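Local coordinates for putative peptide ABC-transport system periplasmic peptide-binding protein (Campylobacter jejuni, PDB 4OEV), which binds nickel(II) outside the cytoplasm and probably hands it to an ABC-type importer for nickel uptake, although its family is generally assigned to peptide transport, at residues A[9-14]-A[26-31]; A[174-179]-A[192-197]; A[14-19]-A[168-173]. One frame throughout, in Å; residues are numbered along the deposited sequence.

Contact 1. Residues A[9-14]-A[26-31]; sequences IAVENE and HDAVIN. With NI (nickel (II) ion), chain C.
The hydrogen-bonded link between N13 and H26 runs through a water, at a point where the same histidine reaches out to grip a nickel ion. The backbone N of N13 and its ND2 both donate to this water, ND2 at 2.8 Å, and the water in turn donates a hydrogen bond to H26 O, also at 2.8 Å. Three bonds therefore fix its place. CB of N13 rests on H26 O at 3.3 Å. With CG turned beside the backbone N (chi1 -59°), the amide reaches the edge of the imidazole, its plane nearly perpendicular to the ring, and ND2 lies 3.8 Å from CD2. ND1 of H26 is bonded to E24 O, which helps set the rotation of the ring and leaves NE2 to bind nickel at 2.2 Å. H480, H481 and a water also bind the metal, and an oxalate ion lies against H26. This is the binding site of a family 5 solute-binding protein, whose ligand is held in the cleft between lobes. From the loop after strand 6-11, E12 OE1 holds ND1 of H481, a second-shell bond that probably orients that ligand. A second water donates to N13 O and accepts from A28 N at 2.7 Å, again spanning the two segments. CG2 of V11 also packs on CB of A28 at 3.9 Å. Next to these residues, D27 OD1 accepts from V29 N in an Asx turn and from I30 N, the latter almost straight at 176°, as the chain enters helix 30-33.

Contact 2. Residues A[174-179]-A[192-197]; sequences VEFKAN and LIIKHI
V174 and I194 exchange a reciprocal pair of backbone bonds, each N-to-O distance 3.0 Å: V174 N donates to I194 O, and I194 N donates to V174 O. F176 and L192 do the same, but unequally. F176 N reaches L192 O at 2.7 Å, whereas L192 N meets F176 O from above the carbonyl plane, 44° out of it. V174 O also receives a CA-H contact from I193. Between the two hydrogen-bonded pairs lies the non-hydrogen-bonded pair E175 and I193, whose backbone groups turn outward: E175 bonds to V166 and K167 of strand 163-169, and I193 to I9 of strand 6-11. Strands 173-178 and 191-196 are thus the antiparallel inner pair of a four-stranded mixed sheet. On one face CG of E175 lies 3.9 Å from CG1 of I193, and the extended glutamate carries OE2 to a salt bridge with R191 NE. On the other face F176 has its CG beside the backbone N (chi1 -53°), which brings a ring edge to L192 O and puts CE1 3.8 Å from CG1 of I194. L32 of helix 30-33 packs against F176, L192 and I194.

Contact 3. Residues A[14-19]-A[168-173]; sequences EIARIN and WKKGEY
The indole of W168 receives I18 over one face of its six-membered ring and the carbonyl oxygens of I15 and A16 near CH2. CD1 of I18 stands 4.3 Å from the centroid of that ring and 26° off its normal, a CH-pi contact made as the two side chains approach from opposite directions. At the edge, near the ring plane, A16 O lies 3.4 Å from CH2, while I15 O comes to the same carbon obliquely. A16 O has a stronger partner in NE2 of Q155. With CG anti to the backbone N (chi1 -178°), W168 projects out across the loop, and NE1 makes a weak bond to a water beside E14. Beyond the indole, the carboxylate of E14 lies against G171, OE1 3.7 Å from CA, and G171 takes a positive phi there. K170 bends at its second torsion (75°) and brings NZ within 4.1 Å of CB of A16. K170 NZ is also 4.5 Å from E14 OE2, too long for a salt bridge but probably mildly attractive. E172 and Y173 both face K169 in a classic beta bulge: K169 O accepts from both of their backbone N atoms, and K169 NZ forms a salt bridge with E172 OE2. I18 is the centre of an inverse gamma turn. Through W168 and G171 the bulged hairpin between strands 163-169 and 173-178 is set against the loop that follows strand 6-11. G171 O is bonded to H196 of strand 191-196, W168 and I18 both pack on V174, and I15 and I18 reach I30 of helix 30-33.

In the fold
From the N terminus, strand 6-11 runs into a loop that contact 1 closes, bringing residues 26-31, at the start of helix 30-33, back beside 9-14. Contact 3 departs from within that loop to residues 168-173, so its segments alternate with those of contact 1. The two contacts cross and share E14, and V29 and I30 pack on I15. Contact 2 follows both in series and closes the loop between strands 173-178 and 191-196. Strand 191-196 joins it to the other two, K195 bonding to I9 and H196 to E172 through their backbones. One four-stranded sheet, the turn between strands 163-169 and 173-178, and the loop leading to the nickel-binding histidine are tied together.

Contact 1. Residues A[9-14]-A[26-31]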
ATOM      1  N   ILE A   9      18.944  -0.893   7.097  1.00 46.19           N
ATOM      2  CA  ILE A   9      17.950  -1.559   6.252  1.00 43.24           C
ATOM      3  C   ILE A   9      17.574  -0.709   5.058  1.00 39.93           C
ATOM      4  O   ILE A   9      17.207   0.448   5.200  1.00 38.71           O
ATOM      5  CB  ILE A   9      16.660  -1.871   7.022  1.00 45.35           C
ATOM      6  CG1 ILE A   9      16.947  -2.632   8.320  1.00 47.20           C
ATOM      7  CG2 ILE A   9      15.641  -2.589   6.141  1.00 44.66           C
ATOM      8  CD1 ILE A   9      15.686  -2.902   9.091  1.00 46.44           C
ATOM      9  N   ALA A  10      17.646  -1.314   3.875  1.00 39.50           N
ATOM     10  CA  ALA A  10      17.195  -0.654   2.668  1.00 39.84           C
ATOM     11  C   ALA A  10      15.681  -0.698   2.567  1.00 38.13           C
ATOM     12  O   ALA A  10      15.049  -1.736   2.798  1.00 33.52           O
ATOM     13  CB  ALA A  10      17.816  -1.336   1.405  1.00 42.52           C
ATOM     14  N   VAL A  11      15.109   0.422   2.150  1.00 39.93           N
ATOM     15  CA  VAL A  11      13.672   0.498   1.892  1.00 38.50           C
ATOM     16  C   VAL A  11      13.418   1.221   0.569  1.00 34.42           C
ATOM     17  O   VAL A  11      14.016   2.273   0.315  1.00 38.02           O
ATOM     18  CB  VAL A  11      12.939   1.204   3.042  1.00 37.69           C
ATOM     19  CG1 VAL A  11      11.480   1.442   2.654  1.00 37.78           C
ATOM     20  CG2 VAL A  11      13.008   0.320   4.292  1.00 33.78           C
ATOM     21  N   GLU A  12      12.547   0.663  -0.265  1.00 31.29           N
ATOM     22  CA  GLU A  12      12.320   1.246  -1.632  1.00 32.11           C
ATOM     23  C   GLU A  12      11.820   2.717  -1.631  1.00 39.83           C
ATOM     24  O   GLU A  12      12.374   3.576  -2.351  1.00 36.93           O
ATOM     25  CB  GLU A  12      11.358   0.376  -2.402  1.00 32.87           C
ATOM     26  CG  GLU A  12      11.099   0.855  -3.854  1.00 32.53           C
ATOM     27  CD  GLU A  12       9.983   0.110  -4.485  1.00 32.66           C
ATOM     28  OE1 GLU A  12       9.427  -0.762  -3.788  1.00 30.24           O
ATOM     29  OE2 GLU A  12       9.646   0.384  -5.670  1.00 34.58           O
ATOM     30  N   ASN A  13      10.818   3.001  -0.783  1.00 37.72           N
ATOM     31  CA  ASN A  13      10.137   4.291  -0.749  1.00 37.73           C
ATOM     32  C   ASN A  13      10.467   5.060   0.517  1.00 37.87           C
ATOM     33  O   ASN A  13      10.752   4.456   1.547  1.00 34.46           O
ATOM     34  CB  ASN A  13       8.624   4.076  -0.841  1.00 36.16           C
ATOM     35  CG  ASN A  13       8.234   3.345  -2.092  1.00 35.64           C
ATOM     36  OD1 ASN A  13       8.265   3.924  -3.171  1.00 35.22           O
ATOM     37  ND2 ASN A  13       7.871   2.064  -1.965  1.00 30.88           N
ATOM     38  N   GLU A  14      10.463   6.378   0.415  1.00 38.23           N
ATOM     39  CA  GLU A  14      10.629   7.245   1.539  1.00 45.62           C
ATOM     40  C   GLU A  14       9.364   8.098   1.650  1.00 44.09           C
ATOM     41  O   GLU A  14       8.414   7.938   0.870  1.00 42.49           O
ATOM     42  CB  GLU A  14      11.882   8.103   1.379  1.00 52.09           C
ATOM     43  CG  GLU A  14      11.925   8.906   0.097  1.00 56.47           C
ATOM     44  CD  GLU A  14      13.156   9.790  -0.006  1.00 63.16           C
ATOM     45  OE1 GLU A  14      13.932   9.855   0.980  1.00 65.91           O
ATOM     46  OE2 GLU A  14      13.332  10.430  -1.072  1.00 65.17           O
ATOM     47  N   HIS A  26       3.443   3.682   2.207  1.00 36.29           N
ATOM     48  CA  HIS A  26       4.629   3.355   1.409  1.00 35.23           C
ATOM     49  C   HIS A  26       5.941   3.344   2.189  1.00 37.01           C
ATOM     50  O   HIS A  26       6.932   2.834   1.693  1.00 36.03           O
ATOM     51  CB  HIS A  26       4.812   4.334   0.258  1.00 29.72           C
ATOM     52  CG  HIS A  26       3.975   4.013  -0.916  1.00 28.64           C
ATOM     53  ND1 HIS A  26       2.611   4.211  -0.937  1.00 25.93           N
ATOM     54  CD2 HIS A  26       4.299   3.447  -2.111  1.00 26.80           C
ATOM     55  CE1 HIS A  26       2.140   3.810  -2.113  1.00 31.16           C
ATOM     56  NE2 HIS A  26       3.137   3.329  -2.814  1.00 26.86           N
ATOM     57  N   ASP A  27       5.958   3.885   3.395  1.00 36.50           N
ATOM     58  CA  ASP A  27       7.233   4.042   4.100  1.00 37.57           C
ATOM     59  C   ASP A  27       7.421   3.067   5.259  1.00 36.26           C
ATOM     60  O   ASP A  27       6.492   2.346   5.647  1.00 36.92           O
ATOM     61  CB  ASP A  27       7.362   5.461   4.617  1.00 37.77           C
ATOM     62  CG  ASP A  27       6.429   5.721   5.770  1.00 38.97           C
ATOM     63  OD1 ASP A  27       6.843   5.419   6.900  1.00 40.79           O
ATOM     64  OD2 ASP A  27       5.291   6.195   5.545  1.00 38.78           O
ATOM     65  N   ALA A  28       8.643   3.022   5.783  1.00 37.82           N
ATOM     66  CA  ALA A  28       8.937   2.177   6.941  1.00 38.13           C
ATOM     67  C   ALA A  28       9.324   3.009   8.166  1.00 41.86           C
ATOM     68  O   ALA A  28       9.756   2.430   9.180  1.00 42.25           O
ATOM     69  CB  ALA A  28      10.055   1.151   6.621  1.00 34.45           C
ATOM     70  N   VAL A  29       9.188   4.345   8.093  1.00 39.26           N
ATOM     71  CA  VAL A  29       9.730   5.186   9.153  1.00 40.97           C
ATOM     72  C   VAL A  29       8.680   5.751  10.135  1.00 40.76           C
ATOM     73  O   VAL A  29       8.991   5.924  11.321  1.00 41.26           O
ATOM     74  CB  VAL A  29      10.577   6.376   8.581  1.00 46.08           C
ATOM     75  CG1 VAL A  29      11.857   5.854   7.983  1.00 44.66           C
ATOM     76  CG2 VAL A  29       9.800   7.169   7.526  1.00 45.23           C
ATOM     77  N   ILE A  30       7.451   6.006   9.670  1.00 37.85           N
ATOM     78  CA  ILE A  30       6.415   6.506  10.569  1.00 38.61           C
ATOM     79  C   ILE A  30       6.164   5.442  11.645  1.00 44.43           C
ATOM     80  O   ILE A  30       6.005   5.779  12.820  1.00 44.99           O
ATOM     81  CB  ILE A  30       5.088   6.882   9.834  1.00 37.47           C
ATOM     82  CG1 ILE A  30       5.374   8.045   8.882  1.00 41.39           C
ATOM     83  CG2 ILE A  30       3.968   7.253  10.898  1.00 38.44           C
ATOM     84  CD1 ILE A  30       4.182   8.557   8.031  1.00 39.05           C
ATOM     85  N   ASN A  31       6.158   4.163  11.273  1.00 42.57           N
ATOM     86  CA  ASN A  31       5.942   3.110  12.286  1.00 44.83           C
ATOM     87  C   ASN A  31       7.138   2.854  13.221  1.00 43.08           C
ATOM     88  O   ASN A  31       7.030   2.057  14.155  1.00 42.24           O
ATOM     89  CB  ASN A  31       5.551   1.800  11.592  1.00 51.78           C
ATOM     90  CG  ASN A  31       4.092   1.782  11.164  1.00 54.68           C
ATOM     91  OD1 ASN A  31       3.767   2.107  10.015  1.00 58.68           O
ATOM     92  ND2 ASN A  31       3.207   1.386  12.078  1.00 52.37           N
TER
HETATM   93 NI    NI C 501       3.116   2.070  -4.649  1.00 27.31          NI
HETATM   94  O   HOH W   1      10.461   4.496   4.506  1.00 31.07           O
HETATM   95  O   HOH W   2       8.807   1.084   0.455  1.00 31.21           O
HETATM   96  O   HOH W   3       4.197   3.645  -5.139  1.00 17.81           O

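Contact 2. Residues A[174-179]-A[192-197]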
ATOM      1  N   VAL A 174      17.438   7.977   6.767  1.00 45.96           N
ATOM      2  CA  VAL A 174      17.004   8.573   8.032  1.00 47.65           C
ATOM      3  C   VAL A 174      17.650   7.716   9.101  1.00 50.95           C
ATOM      4  O   VAL A 174      17.694   6.496   8.940  1.00 51.88           O
ATOM      5  CB  VAL A 174      15.455   8.595   8.196  1.00 45.66           C
ATOM      6  CG1 VAL A 174      15.040   9.482   9.354  1.00 46.79           C
ATOM      7  CG2 VAL A 174      14.748   9.058   6.891  1.00 47.89           C
ATOM      8  N   GLU A 175      18.204   8.341  10.143  1.00 51.93           N
ATOM      9  CA  GLU A 175      18.862   7.619  11.234  1.00 53.30           C
ATOM     10  C   GLU A 175      18.086   7.751  12.558  1.00 55.17           C
ATOM     11  O   GLU A 175      17.626   8.838  12.916  1.00 60.66           O
ATOM     12  CB  GLU A 175      20.298   8.108  11.422  1.00 52.76           C
ATOM     13  CG  GLU A 175      20.986   7.510  12.679  1.00 60.66           C
ATOM     14  CD  GLU A 175      22.359   8.103  12.934  1.00 64.17           C
ATOM     15  OE1 GLU A 175      22.863   8.757  11.990  1.00 65.94           O
ATOM     16  OE2 GLU A 175      22.926   7.915  14.061  1.00 64.46           O
ATOM     17  N   PHE A 176      17.945   6.632  13.269  1.00 50.97           N
ATOM     18  CA  PHE A 176      17.210   6.569  14.523  1.00 50.94           C
ATOM     19  C   PHE A 176      18.063   5.991  15.634  1.00 52.59           C
ATOM     20  O   PHE A 176      19.069   5.334  15.368  1.00 52.77           O
ATOM     21  CB  PHE A 176      15.969   5.701  14.388  1.00 49.37           C
ATOM     22  CG  PHE A 176      15.087   6.098  13.243  1.00 51.41           C
ATOM     23  CD1 PHE A 176      15.290   5.573  11.970  1.00 46.28           C
ATOM     24  CD2 PHE A 176      14.065   7.019  13.432  1.00 52.24           C
ATOM     25  CE1 PHE A 176      14.467   5.946  10.900  1.00 44.80           C
ATOM     26  CE2 PHE A 176      13.233   7.398  12.340  1.00 48.73           C
ATOM     27  CZ  PHE A 176      13.450   6.863  11.087  1.00 44.70           C
ATOM     28  N   LYS A 177      17.634   6.221  16.871  1.00 53.74           N
ATOM     29  CA  LYS A 177      18.206   5.511  18.015  1.00 57.26           C
ATOM     30  C   LYS A 177      17.078   4.929  18.856  1.00 58.30           C
ATOM     31  O   LYS A 177      15.935   5.423  18.817  1.00 57.99           O
ATOM     32  CB  LYS A 177      19.149   6.418  18.813  1.00 59.32           C
ATOM     33  CG  LYS A 177      18.524   7.655  19.477  1.00 62.29           C
ATOM     34  CD  LYS A 177      19.589   8.386  20.353  1.00 69.76           C
ATOM     35  CE  LYS A 177      19.036   9.670  21.004  1.00 72.67           C
ATOM     36  NZ  LYS A 177      20.001  10.296  22.000  1.00 76.87           N
ATOM     37  N   ALA A 178      17.381   3.856  19.580  1.00 55.69           N
ATOM     38  CA  ALA A 178      16.370   3.147  20.356  1.00 61.14           C
ATOM     39  C   ALA A 178      15.689   4.068  21.385  1.00 61.11           C
ATOM     40  O   ALA A 178      16.326   4.971  21.924  1.00 58.45           O
ATOM     41  CB  ALA A 178      16.982   1.957  21.063  1.00 63.26           C
ATOM     42  N   ASN A 179      14.388   3.843  21.591  1.00 58.46           N
ATOM     43  CA  ASN A 179      13.616   4.519  22.624  1.00 60.69           C
ATOM     44  C   ASN A 179      13.790   3.754  23.929  1.00 62.10           C
ATOM     45  O   ASN A 179      13.171   2.705  24.119  1.00 62.25           O
ATOM     46  CB  ASN A 179      12.134   4.607  22.224  1.00 60.23           C
ATOM     47  CG  ASN A 179      11.247   5.205  23.337  1.00 62.27           C
ATOM     48  OD1 ASN A 179      11.740   5.616  24.391  1.00 59.10           O
ATOM     49  ND2 ASN A 179       9.935   5.263  23.088  1.00 56.08           N
ATOM     50  N   LEU A 192      19.572   2.395  14.404  1.00 53.00           N
ATOM     51  CA  LEU A 192      18.853   1.934  13.217  1.00 51.51           C
ATOM     52  C   LEU A 192      18.850   2.971  12.104  1.00 51.28           C
ATOM     53  O   LEU A 192      18.476   4.117  12.307  1.00 50.28           O
ATOM     54  CB  LEU A 192      17.406   1.545  13.569  1.00 50.94           C
ATOM     55  CG  LEU A 192      16.447   1.264  12.398  1.00 51.04           C
ATOM     56  CD1 LEU A 192      16.909   0.073  11.533  1.00 48.77           C
ATOM     57  CD2 LEU A 192      15.022   1.061  12.888  1.00 49.74           C
ATOM     58  N   ILE A 193      19.222   2.532  10.905  1.00 52.08           N
ATOM     59  CA  ILE A 193      19.279   3.400   9.734  1.00 50.27           C
ATOM     60  C   ILE A 193      18.466   2.832   8.559  1.00 47.29           C
ATOM     61  O   ILE A 193      18.641   1.690   8.178  1.00 45.91           O
ATOM     62  CB  ILE A 193      20.746   3.620   9.314  1.00 51.84           C
ATOM     63  CG1 ILE A 193      21.475   4.394  10.427  1.00 55.91           C
ATOM     64  CG2 ILE A 193      20.833   4.356   8.036  1.00 49.40           C
ATOM     65  CD1 ILE A 193      22.950   4.697  10.124  1.00 58.06           C
ATOM     66  N   ILE A 194      17.525   3.629   8.056  1.00 45.75           N
ATOM     67  CA  ILE A 194      16.695   3.279   6.916  1.00 45.93           C
ATOM     68  C   ILE A 194      17.220   4.000   5.684  1.00 47.02           C
ATOM     69  O   ILE A 194      17.103   5.220   5.539  1.00 47.95           O
ATOM     70  CB  ILE A 194      15.213   3.638   7.150  1.00 44.53           C
ATOM     71  CG1 ILE A 194      14.735   3.056   8.481  1.00 46.69           C
ATOM     72  CG2 ILE A 194      14.328   3.256   5.883  1.00 39.18           C
ATOM     73  CD1 ILE A 194      14.681   1.551   8.522  1.00 46.11           C
ATOM     74  N   LYS A 195      17.810   3.226   4.792  1.00 46.60           N
ATOM     75  CA  LYS A 195      18.458   3.775   3.629  1.00 49.82           C
ATOM     76  C   LYS A 195      17.510   3.739   2.432  1.00 46.13           C
ATOM     77  O   LYS A 195      16.810   2.740   2.183  1.00 42.45           O
ATOM     78  CB  LYS A 195      19.749   2.995   3.350  1.00 52.73           C
ATOM     79  CG  LYS A 195      20.676   3.658   2.384  1.00 54.05           C
ATOM     80  CD  LYS A 195      22.054   2.969   2.377  1.00 52.29           C
ATOM     81  CE  LYS A 195      22.892   3.577   1.290  1.00 52.37           C
ATOM     82  NZ  LYS A 195      24.274   3.049   1.287  1.00 54.27           N
ATOM     83  N   HIS A 196      17.465   4.845   1.705  1.00 45.82           N
ATOM     84  CA  HIS A 196      16.564   4.947   0.571  1.00 43.77           C
ATOM     85  C   HIS A 196      17.171   4.333  -0.671  1.00 44.23           C
ATOM     86  O   HIS A 196      17.999   4.964  -1.328  1.00 47.58           O
ATOM     87  CB  HIS A 196      16.210   6.402   0.276  1.00 43.18           C
ATOM     88  CG  HIS A 196      15.305   6.565  -0.917  1.00 43.30           C
ATOM     89  ND1 HIS A 196      15.501   7.536  -1.874  1.00 46.34           N
ATOM     90  CD2 HIS A 196      14.191   5.886  -1.292  1.00 44.43           C
ATOM     91  CE1 HIS A 196      14.558   7.436  -2.803  1.00 47.89           C
ATOM     92  NE2 HIS A 196      13.746   6.444  -2.470  1.00 46.37           N
ATOM     93  N   ILE A 197      16.752   3.117  -1.014  1.00 40.71           N
ATOM     94  CA  ILE A 197      17.270   2.471  -2.243  1.00 38.80           C
ATOM     95  C   ILE A 197      16.119   1.924  -3.056  1.00 38.86           C
ATOM     96  O   ILE A 197      15.579   0.850  -2.733  1.00 40.29           O
ATOM     97  CB  ILE A 197      18.286   1.343  -1.917  1.00 36.51           C
ATOM     98  CG1 ILE A 197      19.459   1.903  -1.121  1.00 42.00           C
ATOM     99  CG2 ILE A 197      18.778   0.666  -3.226  1.00 36.07           C
ATOM    100  CD1 ILE A 197      20.488   0.827  -0.677  1.00 40.78           C
TER

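Contact 3. Residues A[14-19]-A[168-173]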
ATOM      1  N   GLU A  14      10.463   6.378   0.415  1.00 38.23           N
ATOM      2  CA  GLU A  14      10.629   7.245   1.539  1.00 45.62           C
ATOM      3  C   GLU A  14       9.364   8.098   1.650  1.00 44.09           C
ATOM      4  O   GLU A  14       8.414   7.938   0.870  1.00 42.49           O
ATOM      5  CB  GLU A  14      11.882   8.103   1.379  1.00 52.09           C
ATOM      6  CG  GLU A  14      11.925   8.906   0.097  1.00 56.47           C
ATOM      7  CD  GLU A  14      13.156   9.790  -0.006  1.00 63.16           C
ATOM      8  OE1 GLU A  14      13.932   9.855   0.980  1.00 65.91           O
ATOM      9  OE2 GLU A  14      13.332  10.430  -1.072  1.00 65.17           O
ATOM     10  N   ILE A  15       9.348   8.976   2.632  1.00 42.16           N
ATOM     11  CA  ILE A  15       8.244   9.922   2.785  1.00 40.78           C
ATOM     12  C   ILE A  15       8.797  11.291   3.172  1.00 42.98           C
ATOM     13  O   ILE A  15       9.738  11.384   3.989  1.00 44.93           O
ATOM     14  CB  ILE A  15       7.232   9.416   3.817  1.00 39.81           C
ATOM     15  CG1 ILE A  15       6.056  10.401   3.953  1.00 39.83           C
ATOM     16  CG2 ILE A  15       7.893   9.226   5.232  1.00 35.07           C
ATOM     17  CD1 ILE A  15       4.845   9.738   4.540  1.00 37.40           C
ATOM     18  N   ALA A  16       8.255  12.359   2.585  1.00 41.80           N
ATOM     19  CA  ALA A  16       8.777  13.698   2.884  1.00 43.86           C
ATOM     20  C   ALA A  16       8.321  14.243   4.232  1.00 43.11           C
ATOM     21  O   ALA A  16       8.916  15.184   4.742  1.00 45.98           O
ATOM     22  CB  ALA A  16       8.395  14.688   1.801  1.00 44.91           C
ATOM     23  N   ARG A  17       7.245  13.708   4.792  1.00 41.12           N
ATOM     24  CA  ARG A  17       6.772  14.212   6.102  1.00 43.23           C
ATOM     25  C   ARG A  17       6.581  13.005   7.004  1.00 43.52           C
ATOM     26  O   ARG A  17       5.736  12.137   6.728  1.00 40.49           O
ATOM     27  CB  ARG A  17       5.468  15.012   5.946  1.00 44.49           C
ATOM     28  CG  ARG A  17       5.612  16.322   5.209  1.00 46.48           C
ATOM     29  CD  ARG A  17       4.249  16.995   4.998  1.00 45.92           C
ATOM     30  NE  ARG A  17       3.474  16.352   3.946  1.00 41.78           N
ATOM     31  CZ  ARG A  17       2.275  16.759   3.535  1.00 39.78           C
ATOM     32  NH1 ARG A  17       1.669  17.805   4.084  1.00 37.80           N
ATOM     33  NH2 ARG A  17       1.669  16.117   2.564  1.00 35.02           N
ATOM     34  N   ILE A  18       7.441  12.866   8.013  1.00 47.07           N
ATOM     35  CA  ILE A  18       7.342  11.710   8.879  1.00 45.65           C
ATOM     36  C   ILE A  18       6.286  12.011   9.919  1.00 45.82           C
ATOM     37  O   ILE A  18       6.582  12.316  11.076  1.00 48.68           O
ATOM     38  CB  ILE A  18       8.701  11.325   9.525  1.00 47.18           C
ATOM     39  CG1 ILE A  18       9.747  11.038   8.423  1.00 46.14           C
ATOM     40  CG2 ILE A  18       8.535  10.059  10.377  1.00 45.14           C
ATOM     41  CD1 ILE A  18      11.194  10.849   8.954  1.00 54.73           C
ATOM     42  N   ASN A  19       5.046  11.868   9.489  1.00 46.76           N
ATOM     43  CA  ASN A  19       3.893  12.290  10.268  1.00 46.09           C
ATOM     44  C   ASN A  19       2.745  11.381   9.872  1.00 43.11           C
ATOM     45  O   ASN A  19       2.396  11.310   8.694  1.00 39.20           O
ATOM     46  CB  ASN A  19       3.607  13.759   9.971  1.00 44.94           C
ATOM     47  CG  ASN A  19       2.394  14.290  10.677  1.00 44.19           C
ATOM     48  OD1 ASN A  19       1.496  13.558  11.089  1.00 45.28           O
ATOM     49  ND2 ASN A  19       2.372  15.588  10.841  1.00 43.40           N
ATOM     50  N   TRP A 168      18.562  13.160   9.349  1.00 58.56           N
ATOM     51  CA  TRP A 168      18.015  12.788   8.058  1.00 59.10           C
ATOM     52  C   TRP A 168      18.841  13.422   6.964  1.00 62.59           C
ATOM     53  O   TRP A 168      18.924  14.637   6.870  1.00 65.65           O
ATOM     54  CB  TRP A 168      16.556  13.234   7.999  1.00 57.34           C
ATOM     55  CG  TRP A 168      15.769  12.912   6.775  1.00 54.08           C
ATOM     56  CD1 TRP A 168      16.195  12.280   5.633  1.00 53.26           C
ATOM     57  CD2 TRP A 168      14.389  13.224   6.575  1.00 51.62           C
ATOM     58  NE1 TRP A 168      15.150  12.184   4.731  1.00 52.56           N
ATOM     59  CE2 TRP A 168      14.033  12.752   5.285  1.00 50.21           C
ATOM     60  CE3 TRP A 168      13.416  13.853   7.367  1.00 50.64           C
ATOM     61  CZ2 TRP A 168      12.744  12.892   4.764  1.00 47.48           C
ATOM     62  CZ3 TRP A 168      12.137  13.990   6.860  1.00 48.45           C
ATOM     63  CH2 TRP A 168      11.808  13.512   5.549  1.00 45.99           C
ATOM     64  N   LYS A 169      19.447  12.598   6.126  1.00 64.22           N
ATOM     65  CA  LYS A 169      20.156  13.107   4.974  1.00 67.02           C
ATOM     66  C   LYS A 169      19.253  12.905   3.772  1.00 65.65           C
ATOM     67  O   LYS A 169      19.116  11.795   3.275  1.00 63.36           O
ATOM     68  CB  LYS A 169      21.487  12.384   4.814  1.00 69.90           C
ATOM     69  CG  LYS A 169      22.474  13.015   3.858  1.00 73.29           C
ATOM     70  CD  LYS A 169      23.870  12.511   4.211  1.00 77.98           C
ATOM     71  CE  LYS A 169      24.831  12.518   3.035  1.00 80.11           C
ATOM     72  NZ  LYS A 169      26.094  11.791   3.383  1.00 81.78           N
ATOM     73  N   LYS A 170      18.661  13.990   3.289  1.00 67.73           N
ATOM     74  CA  LYS A 170      17.549  13.908   2.349  1.00 68.43           C
ATOM     75  C   LYS A 170      17.844  13.074   1.099  1.00 66.36           C
ATOM     76  O   LYS A 170      18.896  13.232   0.462  1.00 67.03           O
ATOM     77  CB  LYS A 170      17.117  15.314   1.940  1.00 72.95           C
ATOM     78  CG  LYS A 170      16.012  15.347   0.887  1.00 73.95           C
ATOM     79  CD  LYS A 170      14.644  14.996   1.454  1.00 75.03           C
ATOM     80  CE  LYS A 170      13.563  15.181   0.396  1.00 74.24           C
ATOM     81  NZ  LYS A 170      12.309  14.468   0.743  1.00 73.55           N
ATOM     82  N   GLY A 171      16.927  12.149   0.796  1.00 62.98           N
ATOM     83  CA  GLY A 171      17.054  11.255  -0.348  1.00 60.76           C
ATOM     84  C   GLY A 171      17.987  10.073  -0.116  1.00 58.41           C
ATOM     85  O   GLY A 171      18.019   9.139  -0.915  1.00 57.28           O
ATOM     86  N   GLU A 172      18.742  10.120   0.977  1.00 58.22           N
ATOM     87  CA  GLU A 172      19.755   9.108   1.273  1.00 58.79           C
ATOM     88  C   GLU A 172      19.330   8.162   2.396  1.00 54.25           C
ATOM     89  O   GLU A 172      19.243   6.952   2.199  1.00 51.86           O
ATOM     90  CB  GLU A 172      21.076   9.779   1.643  1.00 67.09           C
ATOM     91  CG  GLU A 172      22.107   9.898   0.533  1.00 73.04           C
ATOM     92  CD  GLU A 172      23.529  10.041   1.085  1.00 79.40           C
ATOM     93  OE1 GLU A 172      23.909   9.258   1.985  1.00 81.29           O
ATOM     94  OE2 GLU A 172      24.274  10.932   0.620  1.00 82.54           O
ATOM     95  N   TYR A 173      19.094   8.710   3.586  1.00 53.67           N
ATOM     96  CA  TYR A 173      18.737   7.877   4.724  1.00 51.26           C
ATOM     97  C   TYR A 173      18.121   8.675   5.865  1.00 51.00           C
ATOM     98  O   TYR A 173      18.278   9.895   5.940  1.00 56.94           O
ATOM     99  CB  TYR A 173      19.975   7.126   5.242  1.00 53.20           C
ATOM    100  CG  TYR A 173      21.018   8.012   5.905  1.00 56.07           C
ATOM    101  CD1 TYR A 173      20.938   8.310   7.266  1.00 57.17           C
ATOM    102  CD2 TYR A 173      22.102   8.518   5.186  1.00 56.81           C
ATOM    103  CE1 TYR A 173      21.884   9.107   7.883  1.00 60.20           C
ATOM    104  CE2 TYR A 173      23.063   9.309   5.803  1.00 58.28           C
ATOM    105  CZ  TYR A 173      22.947   9.600   7.151  1.00 60.41           C
ATOM    106  OH  TYR A 173      23.892  10.383   7.784  1.00 61.47           O
TER
HETATM  107  O   HOH W   4      14.720   9.257   3.182  1.00 58.70           O